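Local coordinates for Aac(6')-Ih protein (PDB 4E8O), which probably transfers an acetyl group from acetyl coenzyme A to the 6'-amino group of aminoglycoside antibiotics, as an N-acetyltransferase of the GNAT superfamily linked to resistance, at residues L32-A37 against Q73-M78; L64-Y69 against T115-Q120; E86-T91 against V96-G101; G101-V104 against Y108-S111; S135-A138 against S144-M147. All blocks are in the same frame, centred on the assembly; numbering follows the deposited sequence.

Contact 1. Residues L32-A37 against Q73-M78; sequences LSDWLA and QQAIAM
Trp35 carries its CG anti to the backbone N (chi1 -175°), which swings the indole off helix 32-42 toward strand 75-84. Met78 starts from a torsion that sets CG between its own backbone N and carbonyl carbon (chi1 56°), and the chain bends at the thioether (chi3 -86°). Met78 SD comes to the edge of the five-membered ring, close to its plane, 4.1 Å from Trp35 CD1. This is a Met-aromatic contact of the edge type, and the two side chains cross at about a right angle. It packs the first helix of the GNAT fold against the central mixed sheet. The Trp35 NE1 end of the same edge is hydrogen-bonded to Glu80, two residues beyond Met78, which helps fix the rotation of the indole. The preceding residue adds a second patch of similar size: Asp34 CB rests 3.8 Å from Ala75 CB. The polar end of Asp34 belongs to another strand, since its OD2 is hydrogen-bonded to the Tyr69 hydroxyl.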
loop_
_atom_site.group_PDB
_atom_site.type_symbol
_atom_site.label_atom_id
_atom_site.label_comp_id
_atom_site.label_asym_id
_atom_site.label_seq_id
_atom_site.Cartn_x
_atom_site.Cartn_y
_atom_site.Cartn_z
ATOM N N LEU B 32 8.653 24.471 11.317
ATOM C CA LEU B 32 9.231 23.638 10.262
ATOM C C LEU B 32 10.660 23.180 10.571
ATOM O O LEU B 32 11.044 22.052 10.245
ATOM C CB LEU B 32 9.183 24.374 8.920
ATOM C CG LEU B 32 7.790 24.579 8.320
ATOM C CD1 LEU B 32 7.825 25.591 7.189
ATOM C CD2 LEU B 32 7.214 23.263 7.831
ATOM N N SER B 33 11.439 24.052 11.204
ATOM C CA SER B 33 12.817 23.732 11.572
ATOM C C SER B 33 12.899 22.615 12.618
ATOM O O SER B 33 13.706 21.690 12.484
ATOM C CB SER B 33 13.539 24.983 12.069
ATOM O OG SER B 33 14.820 24.659 12.570
ATOM N N ASP B 34 12.064 22.693 13.653
ATOM C CA ASP B 34 12.007 21.629 14.658
ATOM C C ASP B 34 11.571 20.307 14.033
ATOM O O ASP B 34 12.037 19.236 14.428
ATOM C CB ASP B 34 11.039 21.996 15.783
ATOM C CG ASP B 34 11.512 23.173 16.605
ATOM O OD1 ASP B 34 12.744 23.374 16.728
ATOM O OD2 ASP B 34 10.644 23.896 17.138
ATOM N N TRP B 35 10.660 20.394 13.067
ATOM C CA TRP B 35 10.136 19.225 12.368
ATOM C C TRP B 35 11.218 18.621 11.485
ATOM O O TRP B 35 11.404 17.403 11.467
ATOM C CB TRP B 35 8.921 19.625 11.524
ATOM C CG TRP B 35 8.213 18.477 10.843
ATOM C CD1 TRP B 35 8.412 17.140 11.053
ATOM C CD2 TRP B 35 7.195 18.577 9.837
ATOM N NE1 TRP B 35 7.581 16.408 10.238
ATOM C CE2 TRP B 35 6.823 17.265 9.485
ATOM C CE3 TRP B 35 6.558 19.650 9.206
ATOM C CZ2 TRP B 35 5.845 16.997 8.524
ATOM C CZ3 TRP B 35 5.590 19.385 8.257
ATOM C CH2 TRP B 35 5.241 18.069 7.923
ATOM N N LEU B 36 11.935 19.481 10.764
ATOM C CA LEU B 36 13.005 19.051 9.862
ATOM C C LEU B 36 14.137 18.357 10.611
ATOM O O LEU B 36 14.627 17.311 10.178
ATOM C CB LEU B 36 13.557 20.253 9.086
ATOM C CG LEU B 36 14.757 19.999 8.170
ATOM C CD1 LEU B 36 14.363 19.066 7.052
ATOM C CD2 LEU B 36 15.315 21.296 7.603
ATOM N N ALA B 37 14.545 18.945 11.731
ATOM C CA ALA B 37 15.645 18.417 12.534
ATOM C C ALA B 37 15.422 16.973 12.987
ATOM O O ALA B 37 16.363 16.181 13.020
ATOM C CB ALA B 37 15.903 19.323 13.732
ATOM N N GLN B 73 11.025 23.999 25.408
ATOM C CA GLN B 73 10.695 24.068 23.986
ATOM C C GLN B 73 11.636 23.251 23.109
ATOM O O GLN B 73 11.932 23.647 21.983
ATOM C CB GLN B 73 10.659 25.518 23.483
ATOM C CG GLN B 73 9.375 26.276 23.774
ATOM C CD GLN B 73 9.267 27.549 22.949
ATOM O OE1 GLN B 73 10.211 27.932 22.253
ATOM N NE2 GLN B 73 8.115 28.206 23.015
ATOM N N GLN B 74 12.110 22.119 23.621
ATOM C CA GLN B 74 12.889 21.204 22.794
ATOM C C GLN B 74 11.970 20.188 22.127
ATOM O O GLN B 74 11.208 19.494 22.803
ATOM C CB GLN B 74 13.959 20.475 23.614
ATOM C CG GLN B 74 15.002 21.381 24.248
ATOM C CD GLN B 74 15.688 22.290 23.248
ATOM O OE1 GLN B 74 15.622 23.515 23.358
ATOM N NE2 GLN B 74 16.359 21.693 22.270
ATOM N N ALA B 75 12.033 20.105 20.801
ATOM C CA ALA B 75 11.273 19.093 20.078
ATOM C C ALA B 75 11.993 17.758 20.212
ATOM O O ALA B 75 13.126 17.610 19.744
ATOM C CB ALA B 75 11.125 19.475 18.619
ATOM N N ILE B 76 11.339 16.791 20.854
ATOM C CA ILE B 76 11.983 15.516 21.161
ATOM C C ILE B 76 11.351 14.314 20.462
ATOM O O ILE B 76 11.878 13.203 20.542
ATOM C CB ILE B 76 12.091 15.269 22.698
ATOM C CG1 ILE B 76 10.731 15.418 23.394
ATOM C CG2 ILE B 76 13.107 16.212 23.320
ATOM C CD1 ILE B 76 9.870 14.158 23.390
ATOM N N ALA B 77 10.224 14.536 19.786
ATOM C CA ALA B 77 9.533 13.467 19.066
ATOM C C ALA B 77 8.624 14.014 17.969
ATOM O O ALA B 77 8.145 15.146 18.060
ATOM C CB ALA B 77 8.730 12.604 20.029
ATOM N N MET B 78 8.384 13.202 16.941
ATOM C CA MET B 78 7.482 13.569 15.849
ATOM C C MET B 78 6.718 12.351 15.355
ATOM O O MET B 78 7.186 11.221 15.497
ATOM C CB MET B 78 8.259 14.167 14.675
ATOM C CG MET B 78 9.358 13.260 14.142
ATOM S SD MET B 78 9.713 13.502 12.386
ATOM C CE MET B 78 8.490 12.418 11.653
#

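Contact 2. Residues L64-Y69 against T115-Q120; sequences LQLLAY and TGLVQQ
Leu117 and Gln120 of helix 113-127 pack on Leu66 and Leu64 of strand 63-69, a helix-on-sheet contact of the mixed alpha/beta GNAT fold. The short segments run nearly antiparallel, at 151°, with their axes 9.8 Å apart at closest approach. Leu117 comes first. It leaves the helix alongside the strand, but its branched end turns in, and CD2 lies 3.9 Å from Leu66 CB. Ile24, Ala77 and Leu79 of the neighbouring strands also touch Leu117, which therefore spans three strands of the sheet. One turn later comes Gln120. Its CB points to the strand, and the Gln120 and Leu66 side chains cross at about a right angle, with Leu66 CD1 only 3.7 Å from Gln120 CB. The glutamine chain then bends at chi2 (-62°), carrying the amide away from the strand. Thus only the aliphatic base of Gln120 packs here, at the margin of the contact. The backbone contributes at the same end, where Leu64 CD2 lies 4.3 Å from Gln120 O.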
loop_
_atom_site.group_PDB
_atom_site.type_symbol
_atom_site.label_atom_id
_atom_site.label_comp_id
_atom_site.label_asym_id
_atom_site.label_seq_id
_atom_site.Cartn_x
_atom_site.Cartn_y
_atom_site.Cartn_z
ATOM N N LEU B 64 -1.767 14.075 9.059
ATOM C CA LEU B 64 -1.549 14.590 10.405
ATOM C C LEU B 64 -0.064 14.527 10.727
ATOM O O LEU B 64 0.591 13.505 10.485
ATOM C CB LEU B 64 -2.343 13.785 11.443
ATOM C CG LEU B 64 -2.344 14.376 12.860
ATOM C CD1 LEU B 64 -3.233 15.610 12.936
ATOM C CD2 LEU B 64 -2.768 13.355 13.906
ATOM N N GLN B 65 0.470 15.619 11.262
ATOM C CA GLN B 65 1.867 15.644 11.672
ATOM C C GLN B 65 1.986 16.316 13.032
ATOM O O GLN B 65 1.468 17.418 13.239
ATOM C CB GLN B 65 2.732 16.347 10.618
ATOM C CG GLN B 65 2.116 17.615 10.032
ATOM C CD GLN B 65 1.196 17.340 8.855
ATOM O OE1 GLN B 65 1.436 16.429 8.059
ATOM N NE2 GLN B 65 0.134 18.132 8.740
ATOM N N LEU B 66 2.651 15.646 13.967
ATOM C CA LEU B 66 2.716 16.143 15.338
ATOM C C LEU B 66 4.156 16.287 15.820
ATOM O O LEU B 66 5.061 15.624 15.306
ATOM C CB LEU B 66 1.950 15.208 16.281
ATOM C CG LEU B 66 0.539 14.783 15.877
ATOM C CD1 LEU B 66 -0.019 13.783 16.869
ATOM C CD2 LEU B 66 -0.389 15.976 15.783
ATOM N N LEU B 67 4.355 17.172 16.795
ATOM C CA LEU B 67 5.615 17.282 17.516
ATOM C C LEU B 67 5.331 17.198 19.010
ATOM O O LEU B 67 4.277 17.639 19.476
ATOM C CB LEU B 67 6.313 18.612 17.206
ATOM C CG LEU B 67 7.160 18.714 15.936
ATOM C CD1 LEU B 67 7.409 20.166 15.560
ATOM C CD2 LEU B 67 8.478 17.990 16.118
ATOM N N ALA B 68 6.261 16.614 19.756
ATOM C CA ALA B 68 6.198 16.646 21.212
ATOM C C ALA B 68 7.320 17.538 21.726
ATOM O O ALA B 68 8.475 17.375 21.329
ATOM C CB ALA B 68 6.318 15.245 21.789
ATOM N N TYR B 69 6.977 18.486 22.594
ATOM C CA TYR B 69 7.957 19.426 23.126
ATOM C C TYR B 69 8.157 19.241 24.627
ATOM O O TYR B 69 7.297 18.688 25.317
ATOM C CB TYR B 69 7.519 20.869 22.855
ATOM C CG TYR B 69 7.684 21.340 21.424
ATOM C CD1 TYR B 69 8.813 22.049 21.033
ATOM C CD2 TYR B 69 6.702 21.099 20.475
ATOM C CE1 TYR B 69 8.962 22.494 19.735
ATOM C CE2 TYR B 69 6.843 21.540 19.174
ATOM C CZ TYR B 69 7.975 22.235 18.812
ATOM O OH TYR B 69 8.123 22.675 17.519
ATOM N N THR B 115 3.320 6.491 22.886
ATOM C CA THR B 115 1.949 6.052 23.136
ATOM C C THR B 115 0.986 7.229 23.002
ATOM O O THR B 115 -0.071 7.110 22.377
ATOM C CB THR B 115 1.810 5.430 24.539
ATOM O OG1 THR B 115 2.563 4.212 24.594
ATOM C CG2 THR B 115 0.351 5.132 24.859
ATOM N N GLY B 116 1.366 8.366 23.580
ATOM C CA GLY B 116 0.561 9.572 23.505
ATOM C C GLY B 116 0.393 10.085 22.087
ATOM O O GLY B 116 -0.673 10.590 21.727
ATOM N N LEU B 117 1.444 9.974 21.281
ATOM C CA LEU B 117 1.381 10.421 19.894
ATOM C C LEU B 117 0.416 9.549 19.092
ATOM O O LEU B 117 -0.425 10.057 18.347
ATOM C CB LEU B 117 2.776 10.409 19.262
ATOM C CG LEU B 117 3.750 11.506 19.705
ATOM C CD1 LEU B 117 5.182 11.117 19.373
ATOM C CD2 LEU B 117 3.404 12.823 19.043
ATOM N N VAL B 118 0.541 8.235 19.259
ATOM C CA VAL B 118 -0.343 7.271 18.610
ATOM C C VAL B 118 -1.802 7.533 18.977
ATOM O O VAL B 118 -2.677 7.522 18.108
ATOM C CB VAL B 118 0.048 5.829 18.990
ATOM C CG1 VAL B 118 -1.063 4.843 18.644
ATOM C CG2 VAL B 118 1.351 5.440 18.309
ATOM N N GLN B 119 -2.052 7.792 20.260
ATOM C CA GLN B 119 -3.403 8.057 20.749
ATOM C C GLN B 119 -4.032 9.288 20.105
ATOM O O GLN B 119 -5.250 9.354 19.955
ATOM C CB GLN B 119 -3.408 8.206 22.277
ATOM C CG GLN B 119 -3.203 6.898 23.026
ATOM C CD GLN B 119 -3.346 7.045 24.529
ATOM O OE1 GLN B 119 -2.718 6.312 25.295
ATOM N NE2 GLN B 119 -4.185 7.984 24.962
ATOM N N GLN B 120 -3.206 10.261 19.730
ATOM C CA GLN B 120 -3.707 11.466 19.075
ATOM C C GLN B 120 -4.156 11.176 17.647
ATOM O O GLN B 120 -5.095 11.798 17.153
ATOM C CB GLN B 120 -2.653 12.577 19.091
ATOM C CG GLN B 120 -2.414 13.180 20.473
ATOM C CD GLN B 120 -3.654 13.846 21.051
ATOM O OE1 GLN B 120 -4.333 14.621 20.373
ATOM N NE2 GLN B 120 -3.957 13.539 22.308
#

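Contact 3. Residues E86-T91 against V96-G101; sequences EYVNGT and VAFLEG
The Phe98 ring is met obliquely by a methyl of Val88. Val88 CG1 is 4.0 Å from Phe98 CD1, and it is equally near the adjoining CE1. Arg84 of the preceding strand makes a cation-pi contact with the same ring. The other methyl of Val88 turns to a second partner: CG2 lies 3.8 Å from Val96 CG2, so the valine straddles two residues on one side of strand 96-104. Val96 also uses both branches. Its CG1 reaches Thr91 CG2 tip to tip at 4.0 Å. Val88 and Thr91 are the ends of a type II beta turn, closed by Thr91 N to Val88 O at 3.2 Å. Gly90 occupies its third position with a positive phi of 91°. The turn belongs to the connection between strands 75-84 and 96-104, two antiparallel neighbours in the GNAT sheet, and folds back over the second of them. Further along that strand, Glu100 and Gly101 both face Glu80 in a classic beta bulge. Tyr161 of the second subunit packs on Val88.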
loop_
_atom_site.group_PDB
_atom_site.type_symbol
_atom_site.label_atom_id
_atom_site.label_comp_id
_atom_site.label_asym_id
_atom_site.label_seq_id
_atom_site.Cartn_x
_atom_site.Cartn_y
_atom_site.Cartn_z
ATOM N N GLU B 86 -7.183 3.701 -0.481
ATOM C CA GLU B 86 -6.868 2.534 -1.292
ATOM C C GLU B 86 -6.463 1.385 -0.373
ATOM O O GLU B 86 -6.045 1.618 0.765
ATOM C CB GLU B 86 -5.763 2.877 -2.295
ATOM C CG GLU B 86 -6.213 3.877 -3.359
ATOM C CD GLU B 86 -5.079 4.322 -4.255
ATOM O OE1 GLU B 86 -3.913 4.014 -3.928
ATOM O OE2 GLU B 86 -5.349 4.980 -5.283
ATOM N N TYR B 87 -6.594 0.152 -0.858
ATOM C CA TYR B 87 -6.376 -1.025 -0.011
ATOM C C TYR B 87 -5.004 -1.085 0.659
ATOM O O TYR B 87 -3.971 -1.096 -0.019
ATOM C CB TYR B 87 -6.611 -2.323 -0.791
ATOM C CG TYR B 87 -6.317 -3.543 0.049
ATOM C CD1 TYR B 87 -7.178 -3.924 1.069
ATOM C CD2 TYR B 87 -5.168 -4.296 -0.155
ATOM C CE1 TYR B 87 -6.913 -5.028 1.853
ATOM C CE2 TYR B 87 -4.895 -5.404 0.626
ATOM C CZ TYR B 87 -5.771 -5.762 1.625
ATOM O OH TYR B 87 -5.504 -6.862 2.403
ATOM N N VAL B 88 -4.999 -1.122 1.992
ATOM C CA VAL B 88 -3.763 -1.342 2.744
ATOM C C VAL B 88 -3.708 -2.789 3.220
ATOM O O VAL B 88 -4.662 -3.278 3.837
ATOM C CB VAL B 88 -3.643 -0.406 3.970
ATOM C CG1 VAL B 88 -2.390 -0.737 4.761
ATOM C CG2 VAL B 88 -3.613 1.060 3.541
ATOM N N ASN B 89 -2.599 -3.468 2.929
ATOM C CA ASN B 89 -2.415 -4.861 3.336
ATOM C C ASN B 89 -2.726 -5.122 4.814
ATOM O O ASN B 89 -2.330 -4.348 5.691
ATOM C CB ASN B 89 -0.993 -5.332 3.007
ATOM C CG ASN B 89 -0.770 -5.523 1.515
ATOM O OD1 ASN B 89 0.060 -4.851 0.905
ATOM N ND2 ASN B 89 -1.510 -6.453 0.923
ATOM N N GLY B 90 -3.456 -6.203 5.082
ATOM C CA GLY B 90 -3.763 -6.593 6.446
ATOM C C GLY B 90 -5.056 -6.021 6.999
ATOM O O GLY B 90 -5.486 -6.414 8.084
ATOM N N THR B 91 -5.672 -5.098 6.262
ATOM C CA THR B 91 -6.893 -4.428 6.712
ATOM C C THR B 91 -8.147 -5.049 6.087
ATOM O O THR B 91 -8.056 -5.772 5.092
ATOM C CB THR B 91 -6.836 -2.907 6.416
ATOM O OG1 THR B 91 -6.735 -2.686 5.002
ATOM C CG2 THR B 91 -5.633 -2.279 7.101
ATOM N N VAL B 96 -8.655 3.698 6.157
ATOM C CA VAL B 96 -7.935 3.349 7.379
ATOM C C VAL B 96 -6.899 4.428 7.680
ATOM O O VAL B 96 -6.435 5.118 6.770
ATOM C CB VAL B 96 -7.192 1.991 7.252
ATOM C CG1 VAL B 96 -8.166 0.853 7.005
ATOM C CG2 VAL B 96 -6.147 2.048 6.137
ATOM N N ALA B 97 -6.528 4.576 8.949
ATOM C CA ALA B 97 -5.426 5.468 9.295
ATOM C C ALA B 97 -4.140 4.720 8.995
ATOM O O ALA B 97 -4.127 3.493 9.008
ATOM C CB ALA B 97 -5.485 5.853 10.754
ATOM N N PHE B 98 -3.060 5.438 8.712
ATOM C CA PHE B 98 -1.792 4.769 8.435
ATOM C C PHE B 98 -0.633 5.541 9.042
ATOM O O PHE B 98 -0.540 6.759 8.870
ATOM C CB PHE B 98 -1.599 4.580 6.924
ATOM C CG PHE B 98 -0.394 3.749 6.559
ATOM C CD1 PHE B 98 -0.508 2.379 6.360
ATOM C CD2 PHE B 98 0.847 4.342 6.391
ATOM C CE1 PHE B 98 0.598 1.615 6.016
ATOM C CE2 PHE B 98 1.959 3.588 6.046
ATOM C CZ PHE B 98 1.835 2.221 5.859
ATOM N N LEU B 99 0.240 4.833 9.758
ATOM C CA LEU B 99 1.400 5.454 10.393
ATOM C C LEU B 99 2.522 5.607 9.379
ATOM O O LEU B 99 3.102 4.614 8.929
ATOM C CB LEU B 99 1.886 4.615 11.583
ATOM C CG LEU B 99 2.975 5.269 12.432
ATOM C CD1 LEU B 99 2.424 6.523 13.070
ATOM C CD2 LEU B 99 3.514 4.319 13.496
ATOM N N GLU B 100 2.822 6.848 9.009
ATOM C CA GLU B 100 3.848 7.097 8.011
ATOM C C GLU B 100 5.220 7.126 8.657
ATOM O O GLU B 100 6.195 6.662 8.069
ATOM C CB GLU B 100 3.577 8.411 7.280
ATOM C CG GLU B 100 2.207 8.484 6.617
ATOM C CD GLU B 100 2.162 7.783 5.278
ATOM O OE1 GLU B 100 3.222 7.328 4.804
ATOM O OE2 GLU B 100 1.062 7.690 4.688
ATOM N N GLY B 101 5.296 7.664 9.871
ATOM C CA GLY B 101 6.567 7.755 10.557
ATOM C C GLY B 101 6.423 8.206 11.991
ATOM O O GLY B 101 5.584 9.050 12.312
#

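Contact 4. Residues G101-V104 against Y108-S111; sequences GIFV and YRRS
Val104 forms the tight part of this contact, against the backbone and CB of Tyr108. Val104 CG1 is 3.7 Å from Tyr108 CB and lies just as close to the carbonyl group of that residue. The valine is buried, and Ile113 and Ala114 of the following helix touch it. The Tyr108 ring leads away from the strand, toward Ile76. The solvent side is looser and polar. Arg109 bends at chi2 (-123°), which brings its long chain back to the end of strand 96-104. There the edge of the guanidinium offers two N-H groups to one carbonyl oxygen. Arg109 NH2 is 2.6 Å and NE 2.9 Å from Val104 O. Both hydrogen bonds are weak and strongly bent. Phe103 CE1 is 4.1 Å from Arg109 NH2, with ring and guanidinium planes 78° apart. Strand 96-104, this loop and helix 113-127 match motif A of the GNAT fold, with an Arg-x-x-Gly-x-Ala signature from Arg109 to Ala114. The loop probably receives the pyrophosphate of acetyl-CoA, as in relatives.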
loop_
_atom_site.group_PDB
_atom_site.type_symbol
_atom_site.label_atom_id
_atom_site.label_comp_id
_atom_site.label_asym_id
_atom_site.label_seq_id
_atom_site.Cartn_x
_atom_site.Cartn_y
_atom_site.Cartn_z
ATOM N N GLY B 101 5.296 7.664 9.871
ATOM C CA GLY B 101 6.567 7.755 10.557
ATOM C C GLY B 101 6.423 8.206 11.991
ATOM O O GLY B 101 5.584 9.050 12.312
ATOM N N ILE B 102 7.249 7.634 12.856
ATOM C CA ILE B 102 7.311 8.071 14.236
ATOM C C ILE B 102 8.771 8.060 14.665
ATOM O O ILE B 102 9.534 7.170 14.279
ATOM C CB ILE B 102 6.444 7.176 15.148
ATOM C CG1 ILE B 102 6.435 7.710 16.584
ATOM C CG2 ILE B 102 6.897 5.719 15.066
ATOM C CD1 ILE B 102 5.547 6.921 17.526
ATOM N N PHE B 103 9.172 9.067 15.430
ATOM C CA PHE B 103 10.535 9.117 15.926
ATOM C C PHE B 103 10.579 9.795 17.278
ATOM O O PHE B 103 10.090 10.910 17.430
ATOM C CB PHE B 103 11.448 9.865 14.956
ATOM C CG PHE B 103 12.809 10.147 15.516
ATOM C CD1 PHE B 103 13.775 9.154 15.556
ATOM C CD2 PHE B 103 13.119 11.401 16.018
ATOM C CE1 PHE B 103 15.031 9.407 16.083
ATOM C CE2 PHE B 103 14.365 11.663 16.543
ATOM C CZ PHE B 103 15.327 10.665 16.575
ATOM N N VAL B 104 11.165 9.113 18.253
ATOM C CA VAL B 104 11.384 9.680 19.574
ATOM C C VAL B 104 12.875 9.608 19.867
ATOM O O VAL B 104 13.512 8.589 19.588
ATOM C CB VAL B 104 10.622 8.892 20.656
ATOM C CG1 VAL B 104 10.790 9.553 22.014
ATOM C CG2 VAL B 104 9.146 8.778 20.299
ATOM N N TYR B 108 13.997 9.665 25.585
ATOM C CA TYR B 108 12.582 9.934 25.854
ATOM C C TYR B 108 11.630 8.765 25.555
ATOM O O TYR B 108 10.412 8.919 25.652
ATOM C CB TYR B 108 12.136 11.194 25.091
ATOM C CG TYR B 108 12.783 12.466 25.596
ATOM C CD1 TYR B 108 12.147 13.264 26.536
ATOM C CD2 TYR B 108 14.031 12.860 25.141
ATOM C CE1 TYR B 108 12.735 14.421 27.004
ATOM C CE2 TYR B 108 14.630 14.013 25.607
ATOM C CZ TYR B 108 13.975 14.789 26.535
ATOM O OH TYR B 108 14.565 15.942 27.002
ATOM N N ARG B 109 12.181 7.603 25.210
ATOM C CA ARG B 109 11.371 6.425 24.889
ATOM C C ARG B 109 10.664 5.819 26.112
ATOM O O ARG B 109 9.542 5.319 26.008
ATOM C CB ARG B 109 12.235 5.366 24.192
ATOM C CG ARG B 109 13.066 5.916 23.032
ATOM C CD ARG B 109 12.771 5.188 21.739
ATOM N NE ARG B 109 13.255 5.912 20.563
ATOM C CZ ARG B 109 14.415 5.666 19.961
ATOM N NH1 ARG B 109 15.214 4.717 20.427
ATOM N NH2 ARG B 109 14.778 6.369 18.897
ATOM N N ARG B 110 11.318 5.876 27.269
ATOM C CA ARG B 110 10.765 5.301 28.495
ATOM C C ARG B 110 9.643 6.163 29.071
ATOM O O ARG B 110 9.028 5.803 30.075
ATOM C CB ARG B 110 11.868 5.120 29.539
ATOM C CG ARG B 110 12.459 6.423 30.058
ATOM C CD ARG B 110 13.917 6.237 30.418
ATOM N NE ARG B 110 14.507 7.409 31.062
ATOM C CZ ARG B 110 14.642 7.547 32.377
ATOM N NH1 ARG B 110 14.223 6.589 33.194
ATOM N NH2 ARG B 110 15.195 8.645 32.878
ATOM N N SER B 111 9.383 7.298 28.427
ATOM C CA SER B 111 8.358 8.230 28.887
ATOM C C SER B 111 6.995 7.887 28.301
ATOM O O SER B 111 5.965 8.367 28.780
ATOM C CB SER B 111 8.733 9.664 28.513
ATOM O OG SER B 111 8.811 9.819 27.107
#

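Contact 5. Residues S135-A138 against S144-M147; sequences SDAA and SHAM
His145 reaches from helix 142-150 to the end of strand 132-138, and Ala137 and Ala138 receive it. From CB, the first torsion places CG anti to the carbonyl carbon and beside the backbone N (chi1 -57°). The imidazole is thereby carried toward the strand. CD2 is the first ring atom to arrive. It lies 3.8 Å from Ala137 CB, which sits at the ring edge and in its plane. NE2 is the tip. It donates a hydrogen bond to Ala138 O at 3.0 Å, with a moderately bent N-H to oxygen angle of 144°. The acceptor stands 24° out of the ring plane, and the donor lies somewhat tilted from the carbonyl plane. CE1 is near this oxygen only as the neighbour of NE2. The hydrogen bond and the CD2 contact together limit the rotation of the ring. Ser144 closes in beside it, with its OG 3.1 Å from Ala137 CB, a short approach. Val160 of the second subunit packs on His145, and Phe162 of that subunit packs on Ala137. Residues 135-137 also pair antiparallel with a strand of the second subunit, which carries the sheet across the interface. The contact packs helix 142-150 on the end of strand 132-138, closing the short strand-to-helix connection in the C-terminal half of the GNAT fold, beside the dimer interface.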
loop_
_atom_site.group_PDB
_atom_site.type_symbol
_atom_site.label_atom_id
_atom_site.label_comp_id
_atom_site.label_asym_id
_atom_site.label_seq_id
_atom_site.Cartn_x
_atom_site.Cartn_y
_atom_site.Cartn_z
ATOM N N SER B 135 0.164 0.190 9.757
ATOM C CA SER B 135 1.524 0.702 9.641
ATOM C C SER B 135 2.332 -0.380 8.951
ATOM O O SER B 135 1.805 -1.462 8.667
ATOM C CB SER B 135 2.100 1.002 11.023
ATOM O OG SER B 135 3.398 1.578 10.945
ATOM N N ASP B 136 3.597 -0.097 8.660
ATOM C CA ASP B 136 4.471 -1.128 8.111
ATOM C C ASP B 136 5.918 -0.855 8.494
ATOM O O ASP B 136 6.234 0.207 9.033
ATOM C CB ASP B 136 4.305 -1.259 6.587
ATOM C CG ASP B 136 4.809 -0.042 5.826
ATOM O OD1 ASP B 136 5.188 0.968 6.456
ATOM O OD2 ASP B 136 4.817 -0.090 4.581
ATOM N N ALA B 137 6.788 -1.820 8.225
ATOM C CA ALA B 137 8.195 -1.693 8.564
ATOM C C ALA B 137 8.984 -2.603 7.653
ATOM O O ALA B 137 8.475 -3.639 7.223
ATOM C CB ALA B 137 8.422 -2.088 9.996
ATOM N N ALA B 138 10.227 -2.230 7.365
ATOM C CA ALA B 138 11.107 -3.093 6.587
ATOM C C ALA B 138 11.206 -4.450 7.273
ATOM O O ALA B 138 11.193 -4.524 8.505
ATOM C CB ALA B 138 12.484 -2.465 6.449
ATOM N N SER B 144 11.896 -2.097 14.886
ATOM C CA SER B 144 10.643 -1.454 14.517
ATOM C C SER B 144 9.480 -2.399 14.779
ATOM O O SER B 144 8.388 -1.960 15.138
ATOM C CB SER B 144 10.670 -1.049 13.045
ATOM O OG SER B 144 9.379 -0.673 12.593
ATOM N N HIS B 145 9.712 -3.697 14.590
ATOM C CA HIS B 145 8.676 -4.698 14.845
ATOM C C HIS B 145 8.377 -4.735 16.341
ATOM O O HIS B 145 7.222 -4.818 16.749
ATOM C CB HIS B 145 9.116 -6.094 14.375
ATOM C CG HIS B 145 9.481 -6.163 12.926
ATOM N ND1 HIS B 145 10.048 -7.283 12.353
ATOM C CD2 HIS B 145 9.362 -5.254 11.927
ATOM C CE1 HIS B 145 10.263 -7.061 11.071
ATOM N NE2 HIS B 145 9.857 -5.836 10.786
ATOM N N ALA B 146 9.427 -4.676 17.155
ATOM C CA ALA B 146 9.260 -4.651 18.604
ATOM C C ALA B 146 8.575 -3.359 19.055
ATOM O O ALA B 146 7.729 -3.377 19.951
ATOM C CB ALA B 146 10.598 -4.835 19.306
ATOM N N MET B 147 8.945 -2.243 18.433
ATOM C CA MET B 147 8.311 -0.957 18.722
ATOM C C MET B 147 6.822 -0.954 18.378
ATOM O O MET B 147 6.002 -0.466 19.160
ATOM C CB MET B 147 9.011 0.179 17.967
ATOM C CG MET B 147 8.327 1.527 18.137
ATOM S SD MET B 147 8.841 2.783 16.941
ATOM C CE MET B 147 8.363 2.018 15.395
#

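From the N terminus, contact 1 opens on helix 32-42 and closes on strand 75-84. Contact 2 crosses it: it starts on strand 63-69, inside that loop, and closes on helix 113-127. They touch where strands 63-69 and 75-84 pair. Contacts 3 and 4 nest inside the loop of contact 2, share Gly101 and lie on opposite sides of the chain's centre. Contact 3 closes the connection from strand 75-84 to strand 96-104, contact 4 the short loop before helix 113-127. Contact 4 touches contact 1 where strands 75-84 and 96-104 pair. Contact 5 comes last, touches contacts 3 and 4, and joins outer strand 132-138 to helix 142-150. Contacts 3 and 5 also meet the second subunit.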